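Local coordinates for protein glycoside hydrolase family 81 (Clostridium thermocellum, PDB 6FOP) that probably hydrolyses beta-1,3-glucans such as laminarin as part of the cellulosome of its bacterium, at residues I44-Y49 against S395-L400; G481-G484 against G488-Q491. All blocks are in the same frame, centred on the assembly; numbering follows the deposited sequence. Where two conformers were deposited one is given.

Contact 1. Residues I44-Y49 against S395-L400. With MG (magnesium ion), chain Y.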
loop_
_atom_site.group_PDB
_atom_site.type_symbol
_atom_site.label_atom_id
_atom_site.label_comp_id
_atom_site.label_asym_id
_atom_site.label_seq_id
_atom_site.Cartn_x
_atom_site.Cartn_y
_atom_site.Cartn_z
ATOM N N ILE A 44 -13.333 -8.257 -9.641
ATOM C CA ILE A 44 -13.590 -8.857 -10.952
ATOM C C ILE A 44 -13.235 -10.337 -10.989
ATOM O O ILE A 44 -13.980 -11.123 -11.571
ATOM C CB ILE A 44 -12.848 -8.125 -12.070
ATOM C CG1 ILE A 44 -13.258 -6.652 -12.152
ATOM C CG2 ILE A 44 -13.093 -8.793 -13.418
ATOM C CD1 ILE A 44 -12.313 -5.802 -12.975
ATOM N N LEU A 45 -12.129 -10.698 -10.326
ATOM C CA LEU A 45 -11.620 -12.068 -10.316
ATOM C C LEU A 45 -12.419 -12.997 -9.420
ATOM O O LEU A 45 -12.537 -14.196 -9.711
ATOM C CB LEU A 45 -10.150 -12.086 -9.867
ATOM C CG LEU A 45 -9.166 -11.456 -10.850
ATOM C CD1 LEU A 45 -7.917 -10.985 -10.119
ATOM C CD2 LEU A 45 -8.830 -12.404 -11.987
ATOM N N TRP A 46 -12.916 -12.462 -8.289
ATOM C CA TRP A 46 -13.531 -13.302 -7.259
ATOM C C TRP A 46 -15.049 -13.457 -7.414
ATOM O O TRP A 46 -15.629 -14.460 -6.990
ATOM C CB TRP A 46 -13.222 -12.709 -5.874
ATOM C CG TRP A 46 -11.772 -12.741 -5.435
ATOM C CD1 TRP A 46 -10.780 -11.892 -5.822
ATOM C CD2 TRP A 46 -11.200 -13.615 -4.466
ATOM N NE1 TRP A 46 -9.601 -12.192 -5.159
ATOM C CE2 TRP A 46 -9.841 -13.257 -4.323
ATOM C CE3 TRP A 46 -11.706 -14.658 -3.701
ATOM C CZ2 TRP A 46 -8.993 -13.895 -3.412
ATOM C CZ3 TRP A 46 -10.860 -15.303 -2.821
ATOM C CH2 TRP A 46 -9.518 -14.916 -2.685
ATOM N N ASN A 47 -15.690 -12.429 -7.969
ATOM C CA ASN A 47 -17.132 -12.370 -8.113
ATOM C C ASN A 47 -17.512 -12.675 -9.573
ATOM O O ASN A 47 -16.741 -12.396 -10.480
ATOM C CB ASN A 47 -17.560 -10.963 -7.660
ATOM C CG ASN A 47 -19.047 -10.823 -7.455
ATOM O OD1 ASN A 47 -19.621 -11.148 -6.400
ATOM N ND2 ASN A 47 -19.673 -10.277 -8.462
ATOM N N GLN A 48 -18.698 -13.245 -9.780
ATOM C CA GLN A 48 -19.198 -13.485 -11.136
ATOM C C GLN A 48 -19.042 -12.214 -11.984
ATOM O O GLN A 48 -18.520 -12.243 -13.095
ATOM C CB GLN A 48 -20.660 -13.917 -11.047
ATOM C CG GLN A 48 -21.342 -14.167 -12.376
ATOM C CD GLN A 48 -22.769 -14.657 -12.218
ATOM O OE1 GLN A 48 -23.293 -14.742 -11.120
ATOM N NE2 GLN A 48 -23.405 -14.955 -13.328
ATOM N N TYR A 49 -19.565 -11.112 -11.465
ATOM C CA TYR A 49 -19.459 -9.821 -12.104
ATOM C C TYR A 49 -18.327 -9.024 -11.413
ATOM O O TYR A 49 -17.179 -9.352 -11.630
ATOM C CB TYR A 49 -20.844 -9.137 -12.141
ATOM C CG TYR A 49 -21.833 -9.904 -12.988
ATOM C CD1 TYR A 49 -21.705 -9.953 -14.374
ATOM C CD2 TYR A 49 -22.848 -10.654 -12.405
ATOM C CE1 TYR A 49 -22.592 -10.687 -15.143
ATOM C CE2 TYR A 49 -23.746 -11.357 -13.165
ATOM C CZ TYR A 49 -23.606 -11.392 -14.531
ATOM O OH TYR A 49 -24.487 -12.149 -15.271
ATOM N N SER A 395 -1.335 -23.090 -6.250
ATOM C CA SER A 395 -0.950 -22.896 -7.656
ATOM C C SER A 395 -2.132 -22.529 -8.553
ATOM O O SER A 395 -1.983 -22.431 -9.762
ATOM C CB SER A 395 -0.275 -24.142 -8.198
ATOM O OG SER A 395 -1.177 -25.228 -8.138
ATOM N N ASN A 396 -3.317 -22.389 -7.978
ATOM C CA ASN A 396 -4.477 -21.863 -8.710
ATOM C C ASN A 396 -4.347 -20.342 -8.829
ATOM O O ASN A 396 -4.330 -19.787 -9.915
ATOM C CB ASN A 396 -5.739 -22.300 -7.955
ATOM C CG ASN A 396 -7.013 -21.930 -8.666
ATOM O OD1 ASN A 396 -7.092 -21.976 -9.899
ATOM N ND2 ASN A 396 -8.030 -21.571 -7.889
ATOM N N TRP A 397 -4.216 -19.686 -7.674
ATOM C CA TRP A 397 -3.972 -18.248 -7.611
ATOM C C TRP A 397 -2.486 -17.894 -7.738
ATOM O O TRP A 397 -2.132 -16.879 -8.343
ATOM C CB TRP A 397 -4.538 -17.650 -6.310
ATOM C CG TRP A 397 -6.042 -17.663 -6.272
ATOM C CD1 TRP A 397 -6.845 -18.729 -5.946
ATOM C CD2 TRP A 397 -6.926 -16.594 -6.618
ATOM N NE1 TRP A 397 -8.167 -18.379 -6.040
ATOM C CE2 TRP A 397 -8.248 -17.079 -6.464
ATOM C CE3 TRP A 397 -6.734 -15.282 -7.045
ATOM C CZ2 TRP A 397 -9.372 -16.277 -6.700
ATOM C CZ3 TRP A 397 -7.841 -14.496 -7.287
ATOM C CH2 TRP A 397 -9.143 -14.993 -7.116
ATOM N N GLY A 398 -1.622 -18.696 -7.116
ATOM C CA GLY A 398 -0.178 -18.382 -7.055
ATOM C C GLY A 398 0.134 -17.523 -5.837
ATOM O O GLY A 398 0.313 -16.292 -5.934
ATOM N N THR A 399 0.193 -18.185 -4.689
ATOM C CA THR A 399 0.399 -17.513 -3.403
ATOM C C THR A 399 0.934 -18.501 -2.395
ATOM O O THR A 399 0.583 -19.686 -2.442
ATOM C CB THR A 399 -0.914 -16.819 -2.899
ATOM O OG1 THR A 399 -0.673 -16.139 -1.655
ATOM C CG2 THR A 399 -2.030 -17.804 -2.690
ATOM N N LEU A 400 1.749 -17.994 -1.472
ATOM C CA LEU A 400 2.228 -18.764 -0.321
ATOM C C LEU A 400 1.385 -18.429 0.903
ATOM O O LEU A 400 1.297 -17.257 1.273
ATOM C CB LEU A 400 3.689 -18.398 -0.066
ATOM C CG LEU A 400 4.545 -19.419 0.620
ATOM C CD1 LEU A 400 4.800 -20.651 -0.284
ATOM C CD2 LEU A 400 5.844 -18.767 1.098
HETATM MG MG MG Y . -16.123 -11.333 -12.396
#
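Trp-397 reaches across to lay the outer end of its indole on a face of Trp-46. The six-membered rings form an offset stack, with centroids 4.3 Å apart and planes turned 29° from parallel. That tilt concentrates the packing at one corner. Trp-397 CH2 sits 3.4 Å from both CE2 and NE1 of Trp-46, over the five-membered ring and toward its NE1-CE2 bond, and Trp-397 CZ3 follows at 3.6 Å from Trp-46 NE1. In Trp-397 CG lies anti to the carbonyl carbon (chi1 -69°), and the ring runs out from the chain toward the short helix 43-46. Its NE1 is spoken for by Gln-22 O, which fixes the ring's rotation from outside the stack.

The same Trp-397 CH2 also meets Leu-45 CB, obliquely and more loosely at 4.1 Å, while the rest of the leucine side chain packs on Val-35, Ala-104 and Ile-107. Against the tight side of the stack stands the remainder of Trp-46, which keeps part of its surface in solvent.

Beyond the aromatic pair, the helical turn and the loop after it wrap a magnesium ion: Ile-44 O and Asn-47 O bind it at 2.3 Å, with Tyr-49 O and Ala-102 O also coordinating. Trp-397 itself rides on the turn of the hairpin 390-394/399-403, where Gly-398 and Thr-399 both face Asp-394. The contact thus sets a tryptophan stack between a magnesium-bound turn and a hairpin shaped by a G1 beta bulge.

Contact 2. Residues G481-G484 against G488-Q491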
loop_
_atom_site.group_PDB
_atom_site.type_symbol
_atom_site.label_atom_id
_atom_site.label_comp_id
_atom_site.label_asym_id
_atom_site.label_seq_id
_atom_site.Cartn_x
_atom_site.Cartn_y
_atom_site.Cartn_z
ATOM N N GLY A 481 -7.893 -9.427 0.034
ATOM C CA GLY A 481 -7.541 -10.150 -1.184
ATOM C C GLY A 481 -8.490 -9.907 -2.349
ATOM O O GLY A 481 -8.056 -9.882 -3.504
ATOM N N HIS A 482 -9.773 -9.718 -2.015
ATOM C CA HIS A 482 -10.861 -9.744 -2.981
ATOM C C HIS A 482 -11.588 -8.422 -3.194
ATOM O O HIS A 482 -12.273 -8.284 -4.223
ATOM C CB HIS A 482 -11.862 -10.843 -2.582
ATOM C CG HIS A 482 -12.311 -10.771 -1.168
ATOM N ND1 HIS A 482 -13.197 -9.832 -0.709
ATOM C CD2 HIS A 482 -11.915 -11.464 -0.083
ATOM C CE1 HIS A 482 -13.384 -9.990 0.586
ATOM N NE2 HIS A 482 -12.601 -10.968 0.991
ATOM N N ALA A 483 -11.506 -7.471 -2.257
ATOM C CA ALA A 483 -12.207 -6.174 -2.398
ATOM C C ALA A 483 -13.719 -6.349 -2.569
ATOM O O ALA A 483 -14.402 -5.554 -3.222
ATOM C CB ALA A 483 -11.613 -5.340 -3.512
ATOM N N GLY A 484 -14.282 -7.346 -1.913
ATOM C CA GLY A 484 -15.691 -7.712 -2.055
ATOM C C GLY A 484 -16.592 -6.912 -1.118
ATOM O O GLY A 484 -17.385 -7.490 -0.360
ATOM N N GLY A 488 -15.190 -0.999 -1.777
ATOM C CA GLY A 488 -13.964 -1.434 -2.421
ATOM C C GLY A 488 -12.972 -2.092 -1.484
ATOM O O GLY A 488 -13.368 -2.810 -0.558
ATOM N N ASN A 489 -11.694 -1.936 -1.801
ATOM C CA ASN A 489 -10.637 -2.470 -0.933
ATOM C C ASN A 489 -10.454 -1.523 0.247
ATOM O O ASN A 489 -11.017 -0.431 0.270
ATOM C CB ASN A 489 -9.368 -2.750 -1.740
ATOM C CG ASN A 489 -8.611 -3.966 -1.220
ATOM O OD1 ASN A 489 -8.393 -4.095 -0.006
ATOM N ND2 ASN A 489 -8.195 -4.850 -2.096
ATOM N N ASN A 490 -9.661 -1.968 1.235
ATOM C CA ASN A 490 -9.412 -1.193 2.430
ATOM C C ASN A 490 -8.007 -1.455 2.926
ATOM O O ASN A 490 -7.432 -2.490 2.662
ATOM C CB ASN A 490 -10.406 -1.507 3.555
ATOM C CG ASN A 490 -10.155 -2.850 4.171
ATOM O OD1 ASN A 490 -9.308 -2.970 5.097
ATOM N ND2 ASN A 490 -10.861 -3.875 3.708
ATOM N N GLN A 491 -7.497 -0.496 3.694
ATOM C CA GLN A 491 -6.365 -0.764 4.578
ATOM C C GLN A 491 -6.599 0.040 5.870
ATOM O O GLN A 491 -6.854 1.250 5.810
ATOM C CB GLN A 491 -4.985 -0.450 3.974
ATOM C CG GLN A 491 -3.846 -0.704 4.973
ATOM C CD GLN A 491 -2.494 -0.704 4.325
ATOM O OE1 GLN A 491 -1.971 -1.779 3.976
ATOM N NE2 GLN A 491 -1.915 0.483 4.130
#
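The loop that leads into strand 490-491, an outermost strand of a four-stranded antiparallel sheet, doubles back so that Ala-483 lies against Asn-489. Their CA atoms are 4.3 Å apart, and what meets is a methyl group and a carboxamide: Ala-483 CB stands 3.7 Å from Asn-489 ND2 and 3.9 Å from Asn-489 CB. Nearby, the carbonyl oxygens (O) of Ala-483 and Gly-488 come within 4.0 Å of each other. Ala-483 has left-handed helical backbone angles (phi 58°, psi 35°), and Gly-488 also has a positive phi.

The Asn-489 amide is gripped at both ends. Its OD1 takes the N-H of Asn-490, with N at 2.8 Å, the donor lying in the carbonyl plane on a lone pair, while ND2 gives hydrogen bonds to Ser-480 O and Ser-39 O. Through ND2 this buried carboxamide joins the approach to the strand both to the loop at Ser-480 and to the distant Ser-39, just where the backbone of Asn-489 pairs with Gly-557 and that of Gln-491 with Val-555 of strand 554-556.

On the first segment, the CB of His-482 points away from 488-491, and the ring edge takes the N-H of Gly-484: Gly-484 N lies 3.0 Å from His-482 ND1, nearly in the ring plane, and NE2 is held by Glu-412. At the far end of the second segment, Gln-491 extends to His-417 and Glu-527.

How the contacts relate
The centres of the two contacts lie 13 Å apart, and Trp-46 bridges them. Trp-397 in contact 1 occupies one face of its indole; from the opposite face His-482 of contact 2 brings CB to 3.4 Å from Trp-46 CD2, so the indole is sandwiched between the two segments 395-400 and 481-484. On that same side, raised well out of the ring plane, Gly-481 O packs 3.2 Å from Trp-46 NE1. The magnesium ion is bound within contact 1, while a calcium ion lies about 8 Å from the side chain of Asn-489 in contact 2. Helix 43-46 therefore meets two separate parts of the family's C-terminal domain.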